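Local coordinates for xanthomonas outer protein D (Xanthomonas euvesicatoria, PDB 2OIX), which acts as a type III secreted virulence effector and deSUMOylating cysteine protease of clan CE, represented here by an inactive form of its catalytic domain, at residues L10-D15 with D176-A181; V38-S43 with Q49-R54; L79-R84 with Y113-D118. The protein carries 1 engineered substitution. All blocks are in the same frame, centred on the assembly; numbering follows the deposited sequence.

Interaction 1 (L10-D15 with D176-A181); sequences LRAYTD and DRLAQA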
loop_
_atom_site.group_PDB
_atom_site.type_symbol
_atom_site.label_atom_id
_atom_site.label_comp_id
_atom_site.label_asym_id
_atom_site.label_seq_id
_atom_site.Cartn_x
_atom_site.Cartn_y
_atom_site.Cartn_z
ATOM N N LEU A 10 8.203 6.451 -4.258
ATOM C CA LEU A 10 7.043 5.566 -4.229
ATOM C C LEU A 10 5.967 6.139 -5.144
ATOM O O LEU A 10 5.437 5.426 -5.991
ATOM C CB LEU A 10 6.523 5.387 -2.793
ATOM C CG LEU A 10 7.094 4.191 -1.991
ATOM C CD1 LEU A 10 8.423 4.548 -1.523
ATOM C CD2 LEU A 10 6.208 3.967 -0.736
ATOM N N ARG A 11 5.673 7.439 -4.981
ATOM C CA ARG A 11 4.734 8.139 -5.853
ATOM C C ARG A 11 5.042 8.037 -7.352
ATOM O O ARG A 11 4.126 7.814 -8.156
ATOM C CB ARG A 11 4.626 9.617 -5.455
ATOM C CG ARG A 11 3.617 10.392 -6.270
ATOM C CD ARG A 11 2.194 9.926 -5.961
ATOM N NE ARG A 11 1.218 10.471 -6.906
ATOM C CZ ARG A 11 0.458 11.543 -6.682
ATOM N NH1 ARG A 11 0.525 12.204 -5.528
ATOM N NH2 ARG A 11 -0.383 11.957 -7.626
ATOM N N ALA A 12 6.315 8.187 -7.723
ATOM C CA ALA A 12 6.735 8.124 -9.115
ATOM C C ALA A 12 6.563 6.698 -9.663
ATOM O O ALA A 12 6.139 6.496 -10.807
ATOM C CB ALA A 12 8.217 8.571 -9.271
ATOM N N TYR A 13 6.897 5.719 -8.831
ATOM C CA TYR A 13 6.702 4.334 -9.218
ATOM C C TYR A 13 5.211 4.009 -9.385
ATOM O O TYR A 13 4.814 3.425 -10.400
ATOM C CB TYR A 13 7.369 3.397 -8.227
ATOM C CG TYR A 13 7.448 1.971 -8.740
ATOM C CD1 TYR A 13 8.624 1.467 -9.311
ATOM C CD2 TYR A 13 6.327 1.131 -8.680
ATOM C CE1 TYR A 13 8.690 0.140 -9.778
ATOM C CE2 TYR A 13 6.386 -0.181 -9.158
ATOM C CZ TYR A 13 7.560 -0.665 -9.678
ATOM O OH TYR A 13 7.594 -1.955 -10.156
ATOM N N THR A 14 4.385 4.401 -8.428
ATOM C CA THR A 14 2.962 4.044 -8.530
ATOM C C THR A 14 2.205 4.836 -9.606
ATOM O O THR A 14 1.272 4.301 -10.228
ATOM C CB THR A 14 2.232 4.049 -7.178
ATOM O OG1 THR A 14 2.227 5.370 -6.639
ATOM C CG2 THR A 14 2.866 3.055 -6.193
ATOM N N ASP A 15 2.636 6.080 -9.863
ATOM C CA ASP A 15 2.183 6.853 -11.027
ATOM C C ASP A 15 2.481 6.097 -12.316
ATOM O O ASP A 15 1.587 5.924 -13.148
ATOM C CB ASP A 15 2.845 8.241 -11.086
ATOM C CG ASP A 15 2.183 9.253 -10.153
ATOM O OD1 ASP A 15 1.188 8.905 -9.492
ATOM O OD2 ASP A 15 2.652 10.416 -10.077
ATOM N N ASP A 176 15.230 1.175 -12.919
ATOM C CA ASP A 176 14.942 1.232 -14.354
ATOM C C ASP A 176 13.576 1.855 -14.626
ATOM O O ASP A 176 13.428 2.645 -15.554
ATOM C CB ASP A 176 14.987 -0.170 -14.965
ATOM C CG ASP A 176 16.355 -0.532 -15.507
ATOM O OD1 ASP A 176 17.362 0.088 -15.102
ATOM O OD2 ASP A 176 16.410 -1.465 -16.332
ATOM N N ARG A 177 12.580 1.473 -13.832
ATOM C CA ARG A 177 11.234 2.035 -13.952
ATOM C C ARG A 177 11.178 3.488 -13.511
ATOM O O ARG A 177 10.486 4.295 -14.135
ATOM C CB ARG A 177 10.199 1.183 -13.209
ATOM C CG ARG A 177 9.516 0.188 -14.136
ATOM C CD ARG A 177 9.097 -1.044 -13.401
ATOM N NE ARG A 177 8.555 -2.044 -14.318
ATOM C CZ ARG A 177 8.050 -3.217 -13.929
ATOM N NH1 ARG A 177 8.011 -3.554 -12.623
ATOM N NH2 ARG A 177 7.587 -4.062 -14.853
ATOM N N LEU A 178 11.926 3.824 -12.461
ATOM C CA LEU A 178 12.076 5.208 -12.026
ATOM C C LEU A 178 12.840 6.071 -13.052
ATOM O O LEU A 178 12.577 7.272 -13.171
ATOM C CB LEU A 178 12.770 5.281 -10.661
ATOM C CG LEU A 178 12.025 4.934 -9.372
ATOM C CD1 LEU A 178 12.948 5.152 -8.195
ATOM C CD2 LEU A 178 10.767 5.739 -9.202
ATOM N N ALA A 179 13.783 5.462 -13.777
ATOM C CA ALA A 179 14.539 6.159 -14.821
ATOM C C ALA A 179 13.667 6.482 -16.035
ATOM O O ALA A 179 14.017 7.345 -16.842
ATOM C CB ALA A 179 15.771 5.352 -15.243
ATOM N N GLN A 180 12.542 5.784 -16.169
ATOM C CA GLN A 180 11.525 6.148 -17.152
ATOM C C GLN A 180 10.516 7.117 -16.521
ATOM O O GLN A 180 9.427 6.720 -16.099
ATOM C CB GLN A 180 10.838 4.903 -17.724
ATOM C CG GLN A 180 11.733 4.048 -18.632
ATOM C CD GLN A 180 11.275 2.587 -18.718
ATOM O OE1 GLN A 180 10.675 2.044 -17.777
ATOM N NE2 GLN A 180 11.563 1.945 -19.850
ATOM N N ALA A 181 10.926 8.385 -16.439
ATOM C CA ALA A 181 10.109 9.488 -15.926
ATOM C C ALA A 181 10.645 10.818 -16.456
ATOM O O ALA A 181 11.253 10.876 -17.531
ATOM C CB ALA A 181 10.091 9.496 -14.401
#
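The ring of Tyr-13 and the guanidinium of Arg-177 meet with their planes 71° apart, so they do not stack. Tyr-13 OH sits at the guanidinium edge, somewhat tilted from its plane, and accepts a hydrogen bond from Arg-177 NH1 at 3.0 Å; the N-H...O angle of 136° makes it a bent one. The arginine's aliphatic part comes at the ring obliquely, with Arg-177 CD 3.8 Å from Tyr-13 CE1. With CG anti to the backbone N (chi1 -168°), Tyr-13 carries its ring across to Arg-177, where the hydroxyl meets the end of the extended arginine. Glu-145 of helix 136-153 makes a second hydrogen bond at that hydroxyl, so the phenol oxygen is gripped by two bonds, from Arg-177 and Glu-145. The same glutamate also forms a long, weak ion pair with Arg-177 NH1.

At the Tyr-13 backbone, Leu-178 contributes a single branch. Its CD2 lies 3.8 Å from Ala-12 CB and 3.9 Å from Tyr-13 N, resting against the backbone of the first helix, and reaches Tyr-13 CB at 4.2 Å. The small Ala-12 side chain faces the other helix and lets the methyl come this close.

Helix 7-20 packs on both helix 171-179 and helix 136-153; on the latter, Leu-141 meets Leu-10 and Tyr-13, and Ile-144 meets Thr-14. The contact itself is helix-to-helix packing that joins the N-terminal and C-terminal helices of the Ulp1-family catalytic domain.

Interaction 2 (V38-S43 with Q49-R54); sequences VTMLSS and QARAQR
Gln-49 opens the contact against Leu-41 and Met-40. Its CG is anti to the backbone N (chi1 168°), which lays the chain beside the turn and lets NE2 give Leu-41 O a short hydrogen bond of 2.6 Å, 159° at the hydrogen, with the acceptor close to the amide plane. At its root, Gln-49 CA makes a CH...O contact of 3.3 Å with Met-40 O, the carbonyl that also closes the type I turn from Met-40 to Ser-43. Arg-51 extends along the outside, where the methyl Met-40 CE, brought round by the bend at chi3, meets the guanidinium edge 3.2 Å from Arg-51 NH1. Ala-52 points at the turn: its CB fits between Met-40 CB, at 3.9 Å, and Leu-41 CD2, at 3.7 Å. Gln-53 adds its CG, 4.0 Å from the same Leu-41 CD2, while its NE2 bonds His-114 O.

The type I turn at the end of helix 35-40 thus packs against the side of helix 46-57, the next helix in the chain, where Leu-41 also meets Leu-56. Val-38 touches Leu-67, Pro-68 and Ile-69 of strand 64-71, and Leu-41, Ser-42 and Gln-49 pack on His-114 at the end of helix 102-114.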
loop_
_atom_site.group_PDB
_atom_site.type_symbol
_atom_site.label_atom_id
_atom_site.label_comp_id
_atom_site.label_asym_id
_atom_site.label_seq_id
_atom_site.Cartn_x
_atom_site.Cartn_y
_atom_site.Cartn_z
ATOM N N VAL A 38 -1.563 9.448 3.089
ATOM C CA VAL A 38 -1.764 8.433 4.160
ATOM C C VAL A 38 -1.396 9.026 5.565
ATOM O O VAL A 38 -2.157 8.936 6.537
ATOM C CB VAL A 38 -0.972 7.095 3.858
ATOM C CG1 VAL A 38 -1.259 6.107 4.951
ATOM C CG2 VAL A 38 -1.490 6.510 2.565
ATOM N N THR A 39 -0.237 9.653 5.648
ATOM C CA THR A 39 0.260 10.255 6.877
ATOM C C THR A 39 -0.747 11.301 7.411
ATOM O O THR A 39 -1.025 11.384 8.606
ATOM C CB THR A 39 1.663 10.862 6.622
ATOM O OG1 THR A 39 2.563 9.817 6.210
ATOM C CG2 THR A 39 2.218 11.563 7.872
ATOM N N MET A 40 -1.341 12.059 6.502
ATOM C CA MET A 40 -2.280 13.104 6.853
ATOM C C MET A 40 -3.600 12.650 7.505
ATOM O O MET A 40 -4.274 13.458 8.146
ATOM C CB MET A 40 -2.580 13.945 5.624
ATOM C CG MET A 40 -1.536 15.019 5.312
ATOM S SD MET A 40 -1.892 15.530 3.621
ATOM C CE MET A 40 -3.602 16.116 3.820
ATOM N N LEU A 41 -3.979 11.377 7.349
ATOM C CA LEU A 41 -5.169 10.847 8.061
ATOM C C LEU A 41 -5.057 11.096 9.579
ATOM O O LEU A 41 -6.066 11.313 10.287
ATOM C CB LEU A 41 -5.361 9.349 7.760
ATOM C CG LEU A 41 -5.742 8.885 6.339
ATOM C CD1 LEU A 41 -5.556 7.353 6.225
ATOM C CD2 LEU A 41 -7.154 9.293 5.893
ATOM N N SER A 42 -3.823 11.085 10.075
ATOM C CA SER A 42 -3.537 11.244 11.501
ATOM C C SER A 42 -3.255 12.696 11.923
ATOM O O SER A 42 -3.156 12.988 13.114
ATOM C CB SER A 42 -2.353 10.353 11.877
ATOM O OG SER A 42 -2.661 8.996 11.650
ATOM N N SER A 43 -3.125 13.592 10.942
ATOM C CA SER A 43 -2.748 14.998 11.169
ATOM C C SER A 43 -3.585 15.659 12.267
ATOM O O SER A 43 -4.729 15.251 12.510
ATOM C CB SER A 43 -2.868 15.786 9.858
ATOM O OG SER A 43 -2.812 17.199 10.061
ATOM N N GLN A 49 -6.704 16.345 7.740
ATOM C CA GLN A 49 -7.212 14.990 7.936
ATOM C C GLN A 49 -8.494 14.756 7.128
ATOM O O GLN A 49 -8.660 13.712 6.516
ATOM C CB GLN A 49 -7.419 14.731 9.426
ATOM C CG GLN A 49 -8.208 13.490 9.747
ATOM C CD GLN A 49 -8.496 13.392 11.223
ATOM O OE1 GLN A 49 -9.448 14.002 11.738
ATOM N NE2 GLN A 49 -7.657 12.644 11.928
ATOM N N ALA A 50 -9.375 15.753 7.111
ATOM C CA ALA A 50 -10.608 15.706 6.325
ATOM C C ALA A 50 -10.315 15.519 4.844
ATOM O O ALA A 50 -10.921 14.671 4.187
ATOM C CB ALA A 50 -11.447 16.982 6.558
ATOM N N ARG A 51 -9.377 16.312 4.329
ATOM C CA ARG A 51 -8.930 16.190 2.945
ATOM C C ARG A 51 -8.458 14.766 2.691
ATOM O O ARG A 51 -8.806 14.177 1.680
ATOM C CB ARG A 51 -7.819 17.205 2.630
ATOM C CG ARG A 51 -7.201 17.091 1.224
ATOM C CD ARG A 51 -6.037 18.094 1.040
ATOM N NE ARG A 51 -5.268 17.911 -0.201
ATOM C CZ ARG A 51 -4.294 17.009 -0.374
ATOM N NH1 ARG A 51 -3.964 16.164 0.603
ATOM N NH2 ARG A 51 -3.661 16.927 -1.540
ATOM N N ALA A 52 -7.679 14.226 3.625
ATOM C CA ALA A 52 -7.078 12.882 3.468
ATOM C C ALA A 52 -8.185 11.851 3.459
ATOM O O ALA A 52 -8.194 10.951 2.627
ATOM C CB ALA A 52 -6.074 12.594 4.581
ATOM N N GLN A 53 -9.153 12.001 4.369
ATOM C CA GLN A 53 -10.329 11.144 4.369
ATOM C C GLN A 53 -11.100 11.165 3.031
ATOM O O GLN A 53 -11.550 10.114 2.579
ATOM C CB GLN A 53 -11.240 11.495 5.567
ATOM C CG GLN A 53 -10.659 10.889 6.829
ATOM C CD GLN A 53 -11.308 11.331 8.113
ATOM O OE1 GLN A 53 -11.926 12.408 8.198
ATOM N NE2 GLN A 53 -11.172 10.495 9.142
ATOM N N ARG A 54 -11.202 12.328 2.378
ATOM C CA ARG A 54 -11.898 12.457 1.078
ATOM C C ARG A 54 -11.147 11.780 -0.058
ATOM O O ARG A 54 -11.760 11.129 -0.921
ATOM C CB ARG A 54 -12.077 13.928 0.702
ATOM C CG ARG A 54 -12.869 14.755 1.691
ATOM C CD ARG A 54 -12.988 16.214 1.200
ATOM N NE ARG A 54 -13.234 17.140 2.308
ATOM C CZ ARG A 54 -12.414 18.130 2.654
ATOM N NH1 ARG A 54 -11.295 18.366 1.962
ATOM N NH2 ARG A 54 -12.732 18.907 3.683
#

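Interaction 3 (L79-R84 with Y113-D118); sequences LVVDRR and YHLGLD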
loop_
_atom_site.group_PDB
_atom_site.type_symbol
_atom_site.label_atom_id
_atom_site.label_comp_id
_atom_site.label_asym_id
_atom_site.label_seq_id
_atom_site.Cartn_x
_atom_site.Cartn_y
_atom_site.Cartn_z
ATOM N N LEU A 79 -0.242 -1.286 3.681
ATOM C CA LEU A 79 -1.568 -1.654 4.116
ATOM C C LEU A 79 -2.461 -1.710 2.860
ATOM O O LEU A 79 -2.541 -0.740 2.114
ATOM C CB LEU A 79 -2.145 -0.588 5.077
ATOM C CG LEU A 79 -3.506 -0.945 5.556
ATOM C CD1 LEU A 79 -3.416 -2.257 6.425
ATOM C CD2 LEU A 79 -4.153 0.245 6.307
ATOM N N VAL A 80 -3.216 -2.795 2.672
ATOM C CA VAL A 80 -4.132 -2.895 1.521
ATOM C C VAL A 80 -5.554 -2.945 2.087
ATOM O O VAL A 80 -5.874 -3.719 3.025
ATOM C CB VAL A 80 -3.829 -4.136 0.628
ATOM C CG1 VAL A 80 -4.848 -4.264 -0.540
ATOM C CG2 VAL A 80 -2.435 -4.070 0.099
ATOM N N VAL A 81 -6.426 -2.124 1.556
ATOM C CA VAL A 81 -7.808 -2.131 2.050
ATOM C C VAL A 81 -8.750 -2.483 0.874
ATOM O O VAL A 81 -8.690 -1.809 -0.161
ATOM C CB VAL A 81 -8.215 -0.765 2.646
ATOM C CG1 VAL A 81 -9.659 -0.719 2.868
ATOM C CG2 VAL A 81 -7.470 -0.433 3.957
ATOM N N ASP A 82 -9.592 -3.515 1.025
ATOM C CA ASP A 82 -10.475 -3.975 -0.026
ATOM C C ASP A 82 -11.899 -3.775 0.466
ATOM O O ASP A 82 -12.394 -4.549 1.273
ATOM C CB ASP A 82 -10.218 -5.460 -0.350
ATOM C CG ASP A 82 -11.354 -6.101 -1.186
ATOM O OD1 ASP A 82 -12.108 -5.366 -1.883
ATOM O OD2 ASP A 82 -11.534 -7.340 -1.162
ATOM N N ARG A 83 -12.532 -2.689 0.037
ATOM C CA ARG A 83 -13.896 -2.436 0.487
ATOM C C ARG A 83 -14.964 -2.643 -0.575
ATOM O O ARG A 83 -16.033 -2.003 -0.534
ATOM C CB ARG A 83 -14.010 -1.063 1.149
ATOM C CG ARG A 83 -13.571 0.034 0.227
ATOM C CD ARG A 83 -13.063 1.287 0.928
ATOM N NE ARG A 83 -12.538 2.137 -0.135
ATOM C CZ ARG A 83 -11.877 3.264 0.023
ATOM N NH1 ARG A 83 -11.662 3.760 1.240
ATOM N NH2 ARG A 83 -11.451 3.898 -1.067
ATOM N N ARG A 84 -14.738 -3.607 -1.465
ATOM C CA ARG A 84 -15.702 -3.908 -2.525
ATOM C C ARG A 84 -17.031 -4.332 -1.882
ATOM O O ARG A 84 -18.118 -4.009 -2.364
ATOM C CB ARG A 84 -15.210 -5.001 -3.467
ATOM C CG ARG A 84 -14.149 -4.550 -4.458
ATOM C CD ARG A 84 -13.705 -5.736 -5.248
ATOM N NE ARG A 84 -12.838 -6.543 -4.391
ATOM C CZ ARG A 84 -12.295 -7.706 -4.758
ATOM N NH1 ARG A 84 -12.562 -8.224 -5.959
ATOM N NH2 ARG A 84 -11.511 -8.361 -3.907
ATOM N N TYR A 113 -7.984 2.949 11.341
ATOM C CA TYR A 113 -8.939 3.651 12.208
ATOM C C TYR A 113 -9.518 4.923 11.555
ATOM O O TYR A 113 -10.722 5.139 11.559
ATOM C CB TYR A 113 -8.257 4.038 13.512
ATOM C CG TYR A 113 -9.118 4.902 14.399
ATOM C CD1 TYR A 113 -10.105 4.337 15.199
ATOM C CD2 TYR A 113 -8.912 6.289 14.471
ATOM C CE1 TYR A 113 -10.892 5.127 16.017
ATOM C CE2 TYR A 113 -9.690 7.084 15.289
ATOM C CZ TYR A 113 -10.673 6.500 16.055
ATOM O OH TYR A 113 -11.438 7.299 16.855
ATOM N N HIS A 114 -8.643 5.761 10.997
ATOM C CA HIS A 114 -9.084 7.009 10.355
ATOM C C HIS A 114 -9.782 6.817 9.002
ATOM O O HIS A 114 -10.366 7.758 8.476
ATOM C CB HIS A 114 -7.914 7.972 10.200
ATOM C CG HIS A 114 -7.437 8.545 11.493
ATOM N ND1 HIS A 114 -8.245 9.299 12.314
ATOM C CD2 HIS A 114 -6.226 8.500 12.091
ATOM C CE1 HIS A 114 -7.558 9.669 13.381
ATOM N NE2 HIS A 114 -6.332 9.190 13.271
ATOM N N LEU A 115 -9.703 5.610 8.449
ATOM C CA LEU A 115 -10.468 5.266 7.246
ATOM C C LEU A 115 -11.865 4.738 7.582
ATOM O O LEU A 115 -12.607 4.315 6.677
ATOM C CB LEU A 115 -9.698 4.261 6.361
ATOM C CG LEU A 115 -8.553 4.895 5.557
ATOM C CD1 LEU A 115 -7.660 3.792 5.033
ATOM C CD2 LEU A 115 -8.976 5.856 4.432
ATOM N N GLY A 116 -12.212 4.759 8.872
ATOM C CA GLY A 116 -13.420 4.137 9.351
ATOM C C GLY A 116 -13.446 2.632 9.580
ATOM O O GLY A 116 -14.537 2.055 9.766
ATOM N N LEU A 117 -12.283 1.992 9.631
ATOM C CA LEU A 117 -12.214 0.537 9.736
ATOM C C LEU A 117 -12.027 0.114 11.170
ATOM O O LEU A 117 -11.682 0.930 12.025
ATOM C CB LEU A 117 -11.070 -0.035 8.866
ATOM C CG LEU A 117 -11.074 0.443 7.406
ATOM C CD1 LEU A 117 -10.010 -0.330 6.708
ATOM C CD2 LEU A 117 -12.439 0.239 6.755
ATOM N N ASP A 118 -12.334 -1.147 11.446
ATOM C CA ASP A 118 -12.037 -1.739 12.736
ATOM C C ASP A 118 -10.613 -2.275 12.617
ATOM O O ASP A 118 -10.396 -3.285 11.972
ATOM C CB ASP A 118 -12.984 -2.902 13.019
ATOM C CG ASP A 118 -12.643 -3.619 14.319
ATOM O OD1 ASP A 118 -11.619 -3.246 14.955
ATOM O OD2 ASP A 118 -13.395 -4.550 14.706
HETATM O O HOH W 1 -12.652 3.174 3.704
#
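Val-81 and Leu-117 reach toward each other tip to tip: the single methyl Leu-117 CD1 lies 3.7 Å from Val-81 CG2 and 3.9 Å from Val-81 CG1, caught by both branches of the valine. Leu-115 backs this up more loosely, its CD1 4.4 Å from Val-81 CG2. Alongside the apolar patch a water spans the segments, accepting from Arg-83 NH1 at 2.7 Å, in the guanidinium plane, and donating to Leu-115 O at 3.2 Å.

Leu-115 and Leu-117 flank Gly-116, where the chain leaves helix 102-114; both side chains start toward the strand. Gly-116, with a positive phi of 80°, ends the helix in a Schellman motif, two bonds running back into the last turn. On the strand side, Arg-83 is held by the carbonyls of Leu-56 and Pro-62 as well as the water. Next to it, Asp-82 and Arg-84 fix the strand exit: Asp-82 OD1 takes Arg-84 N in an Asx turn and Arg-84 NE from the other face of the carboxylate, while Arg-84 NH2 reaches Asp-82 OD2 at 2.9 Å. Asp-157 is a second acidic partner of Arg-84.

Strand 75-82 runs within the sheet between strands 64-71 and 90-94, and the chain leaving helix 102-114 crosses one face of it, with Leu-115 also touching Leu-56 and Ala-57 of helix 46-57.

Interactions 2 and 3 are neighbours, their centres about 13 Å apart, and they share His-114, at the end of helix 102-114. Helices 35-40, 46-57 and 102-114 are linked to one another through these two contacts. Interaction 1 lies apart, its centre about 24 Å from that of interaction 2 and about 26 Å from that of interaction 3, the latter on the other side of the chain's centre. Along the chain, interaction 2 closes before interaction 3 opens, and the 10-15 and 176-181 pair brackets both, so the pairing of the chain's end helices is separate from the contacts at the sheet.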